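PDB 4DTH: VgrG protein from Vibrio cholerae, which carries an actin cross-linking toxin domain that binds ATP and magnesium and probably joins G-actin molecules covalently to one another. Local coordinates for residues Leu34-Pro39 with His149-Gly154; Thr61-Gln66 with Thr88-Ser93; Gly67-Pro72 with Gln82-His87. All blocks are in the same frame, centred on the assembly; numbering follows the deposited sequence.

Interaction 1: Leu34-Pro39 with His149-Gly154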
loop_
_atom_site.group_PDB
_atom_site.type_symbol
_atom_site.label_atom_id
_atom_site.label_comp_id
_atom_site.label_asym_id
_atom_site.label_seq_id
_atom_site.Cartn_x
_atom_site.Cartn_y
_atom_site.Cartn_z
ATOM N N LEU A 34 -13.421 -4.575 -17.163
ATOM C CA LEU A 34 -12.406 -4.594 -18.215
ATOM C C LEU A 34 -11.099 -5.182 -17.724
ATOM O O LEU A 34 -10.909 -5.410 -16.519
ATOM C CB LEU A 34 -12.169 -3.171 -18.810
ATOM C CG LEU A 34 -11.667 -2.048 -17.873
ATOM C CD1 LEU A 34 -10.195 -2.191 -17.539
ATOM C CD2 LEU A 34 -11.780 -0.710 -18.541
ATOM N N VAL A 35 -10.177 -5.372 -18.671
ATOM C CA VAL A 35 -8.808 -5.788 -18.412
ATOM C C VAL A 35 -7.855 -4.963 -19.283
ATOM O O VAL A 35 -8.273 -4.363 -20.273
ATOM C CB VAL A 35 -8.609 -7.305 -18.678
ATOM C CG1 VAL A 35 -9.324 -8.169 -17.623
ATOM C CG2 VAL A 35 -9.018 -7.687 -20.110
ATOM N N VAL A 36 -6.571 -4.969 -18.919
ATOM C CA VAL A 36 -5.484 -4.421 -19.720
ATOM C C VAL A 36 -4.633 -5.631 -20.125
ATOM O O VAL A 36 -4.411 -6.531 -19.307
ATOM C CB VAL A 36 -4.634 -3.311 -19.026
ATOM C CG1 VAL A 36 -3.937 -3.817 -17.758
ATOM C CG2 VAL A 36 -3.610 -2.703 -19.998
ATOM N N ALA A 37 -4.194 -5.673 -21.376
ATOM C CA ALA A 37 -3.284 -6.728 -21.814
ATOM C C ALA A 37 -1.997 -6.039 -22.224
ATOM O O ALA A 37 -2.027 -4.953 -22.817
ATOM C CB ALA A 37 -3.870 -7.525 -22.951
ATOM N N MET A 38 -0.866 -6.602 -21.802
ATOM C CA MET A 38 0.450 -6.023 -22.047
ATOM C C MET A 38 1.482 -7.127 -22.272
ATOM O O MET A 38 1.229 -8.251 -21.826
ATOM C CB MET A 38 0.877 -5.200 -20.821
ATOM C CG MET A 38 0.434 -3.775 -20.881
ATOM S SD MET A 38 1.216 -2.766 -19.607
ATOM C CE MET A 38 0.208 -3.112 -18.300
ATOM N N PRO A 39 2.673 -6.836 -22.870
ATOM C CA PRO A 39 3.713 -7.881 -22.971
ATOM C C PRO A 39 4.076 -8.441 -21.595
ATOM O O PRO A 39 3.939 -7.744 -20.591
ATOM C CB PRO A 39 4.919 -7.130 -23.550
ATOM C CG PRO A 39 4.341 -5.963 -24.270
ATOM C CD PRO A 39 3.145 -5.558 -23.451
ATOM N N HIS A 149 0.055 -1.691 -24.994
ATOM C CA HIS A 149 -1.055 -2.224 -24.206
ATOM C C HIS A 149 -2.335 -2.179 -25.018
ATOM O O HIS A 149 -2.407 -1.474 -26.028
ATOM C CB HIS A 149 -1.247 -1.434 -22.877
ATOM C CG HIS A 149 -1.988 -0.134 -23.036
ATOM N ND1 HIS A 149 -1.322 1.048 -23.314
ATOM C CD2 HIS A 149 -3.320 0.119 -22.979
ATOM C CE1 HIS A 149 -2.260 1.977 -23.412
ATOM N NE2 HIS A 149 -3.478 1.465 -23.216
ATOM N N VAL A 150 -3.352 -2.919 -24.568
ATOM C CA VAL A 150 -4.708 -2.860 -25.113
ATOM C C VAL A 150 -5.681 -2.905 -23.942
ATOM O O VAL A 150 -5.377 -3.505 -22.904
ATOM C CB VAL A 150 -5.066 -3.919 -26.205
ATOM C CG1 VAL A 150 -4.237 -3.734 -27.469
ATOM C CG2 VAL A 150 -4.971 -5.355 -25.685
ATOM N N ILE A 151 -6.844 -2.281 -24.114
ATOM C CA ILE A 151 -7.916 -2.306 -23.116
ATOM C C ILE A 151 -9.032 -3.137 -23.734
ATOM O O ILE A 151 -9.434 -2.868 -24.871
ATOM C CB ILE A 151 -8.402 -0.866 -22.755
ATOM C CG1 ILE A 151 -7.266 -0.001 -22.148
ATOM C CG2 ILE A 151 -9.660 -0.909 -21.841
ATOM C CD1 ILE A 151 -6.700 -0.492 -20.758
ATOM N N ALA A 152 -9.555 -4.112 -22.983
ATOM C CA ALA A 152 -10.629 -4.971 -23.472
ATOM C C ALA A 152 -11.696 -5.205 -22.422
ATOM O O ALA A 152 -11.385 -5.350 -21.241
ATOM C CB ALA A 152 -10.077 -6.295 -23.967
ATOM N N ALA A 153 -12.956 -5.258 -22.862
ATOM C CA ALA A 153 -14.119 -5.481 -22.003
ATOM C C ALA A 153 -14.092 -6.842 -21.339
ATOM O O ALA A 153 -13.560 -7.803 -21.906
ATOM C CB ALA A 153 -15.380 -5.366 -22.830
ATOM N N GLY A 154 -14.683 -6.909 -20.149
ATOM C CA GLY A 154 -14.798 -8.143 -19.385
ATOM C C GLY A 154 -13.450 -8.754 -19.083
ATOM O O GLY A 154 -12.561 -8.071 -18.570
#
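A chi1 of 61° in Val36 swings CG2 anti to the backbone nitrogen and sends it across to Ile151, whose chain, turned at chi2 (-65°), brings CD1 back toward the neighbouring strand; Val36 CG2 and Ile151 CD1 end 3.9 Å apart. Two residues back along the strand, Leu34 CD2 lies 3.9 Å from Ile151 CG2, so each branch of the isoleucine meets a different residue of strand 34-38. Phe118 of helix 101-124 touches Leu34 and Ile151, and Phe46 of strand 45-51 touches Val36, Met38 and Ile151. The other face of this antiparallel pair carries smaller groups: Ala37 CB packs at 3.7 Å on Val150 CG2, while Val35 CG2 and Ala152 CB are slightly farther apart.

Strand 150-153, over 100 residues on, pairs here with strand 34-38, itself bonded to strand 85-97 (Val36 with His87, Met38 with Gln85). Between the two faces run four backbone bonds, two in each hydrogen-bonded pair. Val35 N donates to Ala152 O at 2.8 Å and Ala152 N returns to Val35 O at 3.0 Å; Ala37 and Val150 exchange the same two bonds. The carbonyls take CA-H contacts, the shortest from His149 CA to Ala37 O at 3.2 Å. Met38 CG approaches His149 CB to 3.5 Å, and the imidazole is held by Asn146 O at ND1 and the backbone nitrogen of Leu130 at NE2.

Those two ring bonds are consistent with a neutral imidazole protonated on ND1. Cohesion across the strands thus comes from peptide groups and methyls without any charged pair, although the buried Leu34 N has no partner in the model.

Interaction 2: Thr61-Gln66 with Thr88-Ser93. With ATP (adenosine-5'-triphosphate), chain B.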
loop_
_atom_site.group_PDB
_atom_site.type_symbol
_atom_site.label_atom_id
_atom_site.label_comp_id
_atom_site.label_asym_id
_atom_site.label_seq_id
_atom_site.Cartn_x
_atom_site.Cartn_y
_atom_site.Cartn_z
ATOM N N THR A 61 -2.496 1.378 -13.697
ATOM C CA THR A 61 -1.613 0.234 -13.503
ATOM C C THR A 61 -2.292 -1.093 -13.799
ATOM O O THR A 61 -3.519 -1.210 -13.694
ATOM C CB THR A 61 -1.053 0.187 -12.040
ATOM O OG1 THR A 61 -2.085 -0.209 -11.130
ATOM C CG2 THR A 61 -0.428 1.509 -11.570
ATOM N N LYS A 62 -1.476 -2.115 -14.091
ATOM C CA LYS A 62 -1.952 -3.488 -14.173
ATOM C C LYS A 62 -1.919 -3.998 -12.725
ATOM O O LYS A 62 -1.091 -3.548 -11.923
ATOM C CB LYS A 62 -1.095 -4.363 -15.113
ATOM C CG LYS A 62 0.403 -4.428 -14.802
ATOM C CD LYS A 62 1.072 -5.556 -15.590
ATOM C CE LYS A 62 2.572 -5.488 -15.474
ATOM N NZ LYS A 62 3.238 -6.687 -16.055
ATOM N N ASP A 63 -2.825 -4.903 -12.381
ATOM C CA ASP A 63 -2.896 -5.382 -11.007
ATOM C C ASP A 63 -2.870 -6.912 -10.936
ATOM O O ASP A 63 -1.783 -7.489 -10.891
ATOM C CB ASP A 63 -4.129 -4.755 -10.316
ATOM C CG ASP A 63 -4.353 -5.046 -8.838
ATOM O OD1 ASP A 63 -3.403 -5.510 -8.163
ATOM O OD2 ASP A 63 -5.471 -4.782 -8.353
ATOM N N MET A 64 -4.046 -7.562 -10.942
ATOM C CA MET A 64 -4.151 -9.014 -10.816
ATOM C C MET A 64 -3.996 -9.694 -12.159
ATOM O O MET A 64 -4.775 -9.409 -13.070
ATOM C CB MET A 64 -5.496 -9.426 -10.186
ATOM C CG MET A 64 -5.786 -8.752 -8.875
ATOM S SD MET A 64 -4.547 -9.124 -7.625
ATOM C CE MET A 64 -5.164 -8.126 -6.278
ATOM N N ASN A 65 -3.041 -10.643 -12.258
ATOM C CA ASN A 65 -2.840 -11.407 -13.484
ATOM C C ASN A 65 -4.056 -12.317 -13.732
ATOM O O ASN A 65 -4.393 -13.144 -12.875
ATOM C CB ASN A 65 -1.539 -12.232 -13.426
ATOM C CG ASN A 65 -1.277 -13.021 -14.694
ATOM O OD1 ASN A 65 -2.019 -13.940 -15.049
ATOM N ND2 ASN A 65 -0.230 -12.672 -15.419
ATOM N N GLN A 66 -4.700 -12.166 -14.910
ATOM C CA GLN A 66 -5.884 -12.950 -15.298
ATOM C C GLN A 66 -5.600 -13.950 -16.434
ATOM O O GLN A 66 -6.535 -14.385 -17.117
ATOM C CB GLN A 66 -7.073 -12.040 -15.661
ATOM C CG GLN A 66 -7.462 -10.988 -14.615
ATOM C CD GLN A 66 -8.376 -11.527 -13.535
ATOM O OE1 GLN A 66 -7.933 -11.873 -12.436
ATOM N NE2 GLN A 66 -9.679 -11.551 -13.795
ATOM N N THR A 88 -6.121 -7.124 -14.355
ATOM C CA THR A 88 -7.153 -6.163 -13.981
ATOM C C THR A 88 -6.437 -4.788 -13.961
ATOM O O THR A 88 -5.201 -4.729 -13.917
ATOM C CB THR A 88 -7.770 -6.497 -12.615
ATOM O OG1 THR A 88 -6.742 -6.504 -11.621
ATOM C CG2 THR A 88 -8.516 -7.831 -12.620
ATOM N N VAL A 89 -7.206 -3.710 -14.025
ATOM C CA VAL A 89 -6.680 -2.352 -13.996
ATOM C C VAL A 89 -6.923 -1.774 -12.613
ATOM O O VAL A 89 -8.041 -1.830 -12.091
ATOM C CB VAL A 89 -7.283 -1.451 -15.103
ATOM C CG1 VAL A 89 -6.936 0.021 -14.879
ATOM C CG2 VAL A 89 -6.834 -1.901 -16.489
ATOM N N GLU A 90 -5.874 -1.197 -12.025
ATOM C CA GLU A 90 -5.989 -0.549 -10.735
ATOM C C GLU A 90 -5.557 0.908 -10.856
ATOM O O GLU A 90 -4.476 1.194 -11.383
ATOM C CB GLU A 90 -5.158 -1.285 -9.685
ATOM C CG GLU A 90 -5.296 -0.691 -8.290
ATOM C CD GLU A 90 -4.417 -1.370 -7.266
ATOM O OE1 GLU A 90 -3.213 -1.564 -7.554
ATOM O OE2 GLU A 90 -4.922 -1.686 -6.167
ATOM N N LEU A 91 -6.406 1.818 -10.377
ATOM C CA LEU A 91 -6.119 3.256 -10.379
ATOM C C LEU A 91 -5.508 3.575 -9.022
ATOM O O LEU A 91 -6.096 3.253 -7.985
ATOM C CB LEU A 91 -7.377 4.103 -10.658
ATOM C CG LEU A 91 -8.211 3.731 -11.906
ATOM C CD1 LEU A 91 -9.310 4.749 -12.138
ATOM C CD2 LEU A 91 -7.332 3.592 -13.156
ATOM N N VAL A 92 -4.275 4.105 -9.041
ATOM C CA VAL A 92 -3.484 4.356 -7.822
ATOM C C VAL A 92 -3.216 5.852 -7.715
ATOM O O VAL A 92 -2.493 6.407 -8.543
ATOM C CB VAL A 92 -2.167 3.517 -7.834
ATOM C CG1 VAL A 92 -1.338 3.778 -6.579
ATOM C CG2 VAL A 92 -2.459 2.023 -7.975
ATOM N N SER A 93 -3.811 6.516 -6.718
ATOM C CA SER A 93 -3.633 7.963 -6.625
ATOM C C SER A 93 -2.223 8.391 -6.254
ATOM O O SER A 93 -1.495 7.639 -5.596
ATOM C CB SER A 93 -4.631 8.578 -5.644
ATOM O OG SER A 93 -4.275 8.327 -4.290
HETATM P PG ATP B . 2.285 -3.629 -2.168
HETATM O O1G ATP B . 1.271 -3.588 -1.069
HETATM O O2G ATP B . 3.677 -3.750 -1.614
HETATM O O3G ATP B . 2.050 -4.770 -3.116
HETATM P PB ATP B . 2.831 -1.570 -4.108
HETATM O O1B ATP B . 4.294 -1.754 -4.011
HETATM O O2B ATP B . 2.356 -2.178 -5.405
HETATM O O3B ATP B . 2.157 -2.243 -2.962
HETATM P PA ATP B . 2.993 1.131 -3.277
HETATM O O1A ATP B . 4.040 0.638 -2.356
HETATM O O2A ATP B . 3.648 2.145 -4.220
HETATM O O3A ATP B . 2.465 -0.009 -4.076
HETATM O "O5'" ATP B . 1.822 1.805 -2.412
HETATM C "C5'" ATP B . 0.854 2.569 -3.150
HETATM C "C4'" ATP B . -0.118 3.284 -2.249
HETATM O "O4'" ATP B . 0.603 4.126 -1.303
HETATM C "C3'" ATP B . -1.059 4.231 -2.994
HETATM O "O3'" ATP B . -2.354 4.292 -2.400
HETATM C "C2'" ATP B . -0.322 5.558 -2.882
HETATM O "O2'" ATP B . -1.129 6.693 -3.150
HETATM C "C1'" ATP B . 0.138 5.461 -1.442
HETATM N N9 ATP B . 1.191 6.392 -1.028
HETATM C C8 ATP B . 2.442 6.522 -1.568
HETATM N N7 ATP B . 3.175 7.436 -0.980
HETATM C C5 ATP B . 2.348 7.946 0.012
HETATM C C6 ATP B . 2.531 8.934 1.000
HETATM N N6 ATP B . 3.665 9.629 1.162
HETATM N N1 ATP B . 1.501 9.178 1.842
HETATM C C2 ATP B . 0.370 8.480 1.703
HETATM N N3 ATP B . 0.082 7.528 0.819
HETATM C C4 ATP B . 1.116 7.303 -0.011
HETATM O O HOH W 1 -1.215 -2.015 -9.162
HETATM O O HOH W 2 -3.042 -3.846 -5.552
#
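Thr61 and Glu90 form an antiparallel hydrogen-bonded pair, their strand segments 4.5 Å apart at closest approach and inclined at 125°, and the chain turns a corner at Met64. Glu90 O takes two bonds from Thr61, one from the backbone N and one from OG1 at 2.8 Å, arriving from opposite faces of the carbonyl plane; the hydroxyl can do this because it sits between the backbone N and the carbonyl carbon (chi1 73°). At the corner Thr88 grips the turning chain: its O accepts from Asp63 N, its N donates to Met64 O, and its OG1 takes Met64 N at 3.0 Å while also bonding Glu30 OE1. Thr88 CG2 lies against the bent side chain of Gln66.

This antiparallel pairing of strands 56-68 and 85-97 borders the nucleotide site, and its acidic residues recall the magnesium-bearing glutamates of the glutamine synthetase-like ligases, to which the domain is probably related. Glu90 is a magnesium ligand, with Glu28 completing the protein side of that site. The carboxylates of Asp63 and Glu90 stack with planes 10° apart and Asp63 OD2 3.8 Å from Glu90 OE2, a like-charge approach that the metal would be expected to ease. Water 2 is placed to donate to Asp63 OD1 and Glu90 OE2, with other acceptors competing, and Glu30 adds a further negative charge beside Asp63. Water 1 donates to Thr61 OG1 and, at 2.6 Å, to Glu90 OE1. Farther along, Val92 CG1 meets the ribose at ATP C3' (3.6 Å), and ATP O2' donates to Ser93 O at 2.6 Å.

Interaction 3: Gly67-Pro72 with Gln82-His87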
loop_
_atom_site.group_PDB
_atom_site.type_symbol
_atom_site.label_atom_id
_atom_site.label_comp_id
_atom_site.label_asym_id
_atom_site.label_seq_id
_atom_site.Cartn_x
_atom_site.Cartn_y
_atom_site.Cartn_z
ATOM N N GLY A 67 -4.328 -14.295 -16.628
ATOM C CA GLY A 67 -3.922 -15.246 -17.654
ATOM C C GLY A 67 -3.392 -14.632 -18.933
ATOM O O GLY A 67 -3.454 -13.415 -19.116
ATOM N N SER A 68 -2.854 -15.476 -19.822
ATOM C CA SER A 68 -2.295 -15.034 -21.098
ATOM C C SER A 68 -3.366 -14.426 -22.000
ATOM O O SER A 68 -4.528 -14.832 -21.961
ATOM C CB SER A 68 -1.564 -16.178 -21.794
ATOM O OG SER A 68 -0.410 -16.530 -21.043
ATOM N N TYR A 69 -2.971 -13.405 -22.757
ATOM C CA TYR A 69 -3.864 -12.703 -23.672
ATOM C C TYR A 69 -3.858 -13.386 -25.014
ATOM O O TYR A 69 -2.792 -13.721 -25.537
ATOM C CB TYR A 69 -3.426 -11.236 -23.829
ATOM C CG TYR A 69 -4.209 -10.439 -24.856
ATOM C CD1 TYR A 69 -5.545 -10.098 -24.636
ATOM C CD2 TYR A 69 -3.604 -9.985 -26.025
ATOM C CE1 TYR A 69 -6.256 -9.323 -25.554
ATOM C CE2 TYR A 69 -4.310 -9.220 -26.957
ATOM C CZ TYR A 69 -5.638 -8.900 -26.722
ATOM O OH TYR A 69 -6.339 -8.140 -27.632
ATOM N N GLN A 70 -5.050 -13.578 -25.573
ATOM C CA GLN A 70 -5.222 -14.134 -26.911
ATOM C C GLN A 70 -6.036 -13.120 -27.695
ATOM O O GLN A 70 -7.190 -12.847 -27.345
ATOM C CB GLN A 70 -5.916 -15.515 -26.896
ATOM C CG GLN A 70 -5.120 -16.613 -26.164
ATOM C CD GLN A 70 -3.711 -16.812 -26.703
ATOM O OE1 GLN A 70 -3.467 -16.854 -27.922
ATOM N NE2 GLN A 70 -2.750 -16.928 -25.797
ATOM N N ARG A 71 -5.402 -12.532 -28.728
ATOM C CA ARG A 71 -6.044 -11.565 -29.609
ATOM C C ARG A 71 -7.231 -12.267 -30.274
ATOM O O ARG A 71 -7.016 -13.292 -30.927
ATOM C CB ARG A 71 -5.050 -11.086 -30.693
ATOM C CG ARG A 71 -5.611 -10.047 -31.675
ATOM C CD ARG A 71 -5.687 -8.716 -30.994
ATOM N NE ARG A 71 -6.225 -7.618 -31.798
ATOM C CZ ARG A 71 -6.373 -6.396 -31.298
ATOM N NH1 ARG A 71 -6.016 -6.140 -30.046
ATOM N NH2 ARG A 71 -6.878 -5.423 -32.042
ATOM N N PRO A 72 -8.481 -11.767 -30.109
ATOM C CA PRO A 72 -9.615 -12.417 -30.783
ATOM C C PRO A 72 -9.365 -12.517 -32.295
ATOM O O PRO A 72 -8.868 -11.552 -32.892
ATOM C CB PRO A 72 -10.796 -11.498 -30.461
ATOM C CG PRO A 72 -10.401 -10.816 -29.202
ATOM C CD PRO A 72 -8.928 -10.578 -29.357
ATOM N N GLN A 82 2.487 -11.785 -28.920
ATOM C CA GLN A 82 3.105 -12.982 -28.352
ATOM C C GLN A 82 3.560 -12.816 -26.926
ATOM O O GLN A 82 4.231 -11.837 -26.591
ATOM C CB GLN A 82 4.203 -13.565 -29.258
ATOM C CG GLN A 82 3.901 -14.984 -29.756
ATOM C CD GLN A 82 2.594 -15.097 -30.515
ATOM O OE1 GLN A 82 1.527 -15.359 -29.942
ATOM N NE2 GLN A 82 2.647 -14.912 -31.824
ATOM N N ASN A 83 3.140 -13.769 -26.080
ATOM C CA ASN A 83 3.434 -13.844 -24.646
ATOM C C ASN A 83 2.760 -12.767 -23.792
ATOM O O ASN A 83 3.010 -12.708 -22.591
ATOM C CB ASN A 83 4.944 -13.977 -24.364
ATOM C CG ASN A 83 5.602 -15.111 -25.128
ATOM O OD1 ASN A 83 5.039 -16.199 -25.300
ATOM N ND2 ASN A 83 6.798 -14.864 -25.626
ATOM N N TRP A 84 1.867 -11.954 -24.389
ATOM C CA TRP A 84 1.139 -10.915 -23.658
ATOM C C TRP A 84 0.256 -11.516 -22.580
ATOM O O TRP A 84 -0.305 -12.602 -22.764
ATOM C CB TRP A 84 0.293 -10.055 -24.611
ATOM C CG TRP A 84 1.057 -8.997 -25.353
ATOM C CD1 TRP A 84 2.279 -9.124 -25.953
ATOM C CD2 TRP A 84 0.585 -7.681 -25.678
ATOM N NE1 TRP A 84 2.617 -7.952 -26.592
ATOM C CE2 TRP A 84 1.591 -7.052 -26.448
ATOM C CE3 TRP A 84 -0.595 -6.972 -25.393
ATOM C CZ2 TRP A 84 1.459 -5.742 -26.923
ATOM C CZ3 TRP A 84 -0.721 -5.668 -25.856
ATOM C CH2 TRP A 84 0.301 -5.062 -26.602
ATOM N N GLN A 85 0.149 -10.802 -21.452
ATOM C CA GLN A 85 -0.636 -11.213 -20.287
ATOM C C GLN A 85 -1.769 -10.243 -20.027
ATOM O O GLN A 85 -1.611 -9.044 -20.274
ATOM C CB GLN A 85 0.263 -11.254 -19.036
ATOM C CG GLN A 85 1.445 -12.238 -19.135
ATOM C CD GLN A 85 0.981 -13.666 -19.136
ATOM O OE1 GLN A 85 0.328 -14.118 -18.197
ATOM N NE2 GLN A 85 1.307 -14.406 -20.187
ATOM N N THR A 86 -2.894 -10.747 -19.514
ATOM C CA THR A 86 -4.053 -9.931 -19.159
ATOM C C THR A 86 -4.023 -9.651 -17.653
ATOM O O THR A 86 -3.650 -10.532 -16.870
ATOM C CB THR A 86 -5.333 -10.645 -19.604
ATOM O OG1 THR A 86 -5.360 -10.751 -21.027
ATOM C CG2 THR A 86 -6.571 -9.966 -19.142
ATOM N N HIS A 87 -4.400 -8.428 -17.250
ATOM C CA HIS A 87 -4.455 -8.033 -15.846
ATOM C C HIS A 87 -5.665 -7.180 -15.603
ATOM O O HIS A 87 -6.129 -6.500 -16.518
ATOM C CB HIS A 87 -3.199 -7.231 -15.447
ATOM C CG HIS A 87 -1.894 -7.950 -15.636
ATOM N ND1 HIS A 87 -1.232 -8.529 -14.572
ATOM C CD2 HIS A 87 -1.139 -8.101 -16.748
ATOM C CE1 HIS A 87 -0.122 -9.045 -15.075
ATOM N NE2 HIS A 87 -0.026 -8.817 -16.377
HETATM O O HOH W 3 -0.122 -14.604 -24.654
#
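Ser68 faces Gln85 as an antiparallel non-hydrogen-bonded pair, at the loop end of a beta-hairpin, where strands 56-68 and 85-97 part into the long connection 69-84. Two backbone bonds flank the pair. Thr86 N donates to Gly67 O at 2.8 Å, nearly in line with the carbonyl, whereas Tyr69 N reaches Trp84 O at 2.8 Å from 38° above the carbonyl plane. The second bond thus departs from regular sheet geometry, although its N-H points almost straight at the oxygen. A water is near enough to donate to both Tyr69 O and Trp84 O, though other acceptors compete for its protons.

Around this polar core the aromatic side chains run side by side. Tyr69 CG, anti to the backbone N (chi1 175°), carries the ring out alongside Trp84, and Tyr69 CB lies 4.0 Å from Trp84 CB. Ala37 of the adjoining strand touches both residues, and Tyr81 meets the indole edge-to-face.

The phenol is fixed at its far end. Tyr69 OH accepts from Arg71 NH1 at 3.2 Å and is also bonded to His127 ND1, while the same Arg71 NH1 reaches His127 O; the backbone N of Arg71 stands above one face of the tyrosine ring, offset toward its rim. Two residues before Gly67 on the same strand, Asn65 holds two groups, OD1 with Gly67 N and ND2 with Gln85 OE1. With its oxygen so engaged, the Gln85 amide turns NE2 to Ser68 OG, 2.9 Å away and 26° out of the amide plane.

Overall arrangement
Strand 85-97 joins the three contacts: interactions 2 and 3 both pair it with strand 56-68, their centres about 15 Å apart, while its other edge meets strand 34-38 of interaction 1. Met38 O to Gln85 N and Val36 O to His87 N, both 2.8 Å, are probable hydrogen bonds between interactions 1 and 3. Val89 CG2 packs 3.5 Å from Leu34 CD1, linking interactions 1 and 2. Within the hairpin, Gln66 N and Thr86 O are 2.8 Å apart, again probably bonded. Interaction 2 alone of the three supplies residues to the ATP and magnesium sites; in interaction 1 the Val36 side chain lies about 13 Å from a magnesium ion.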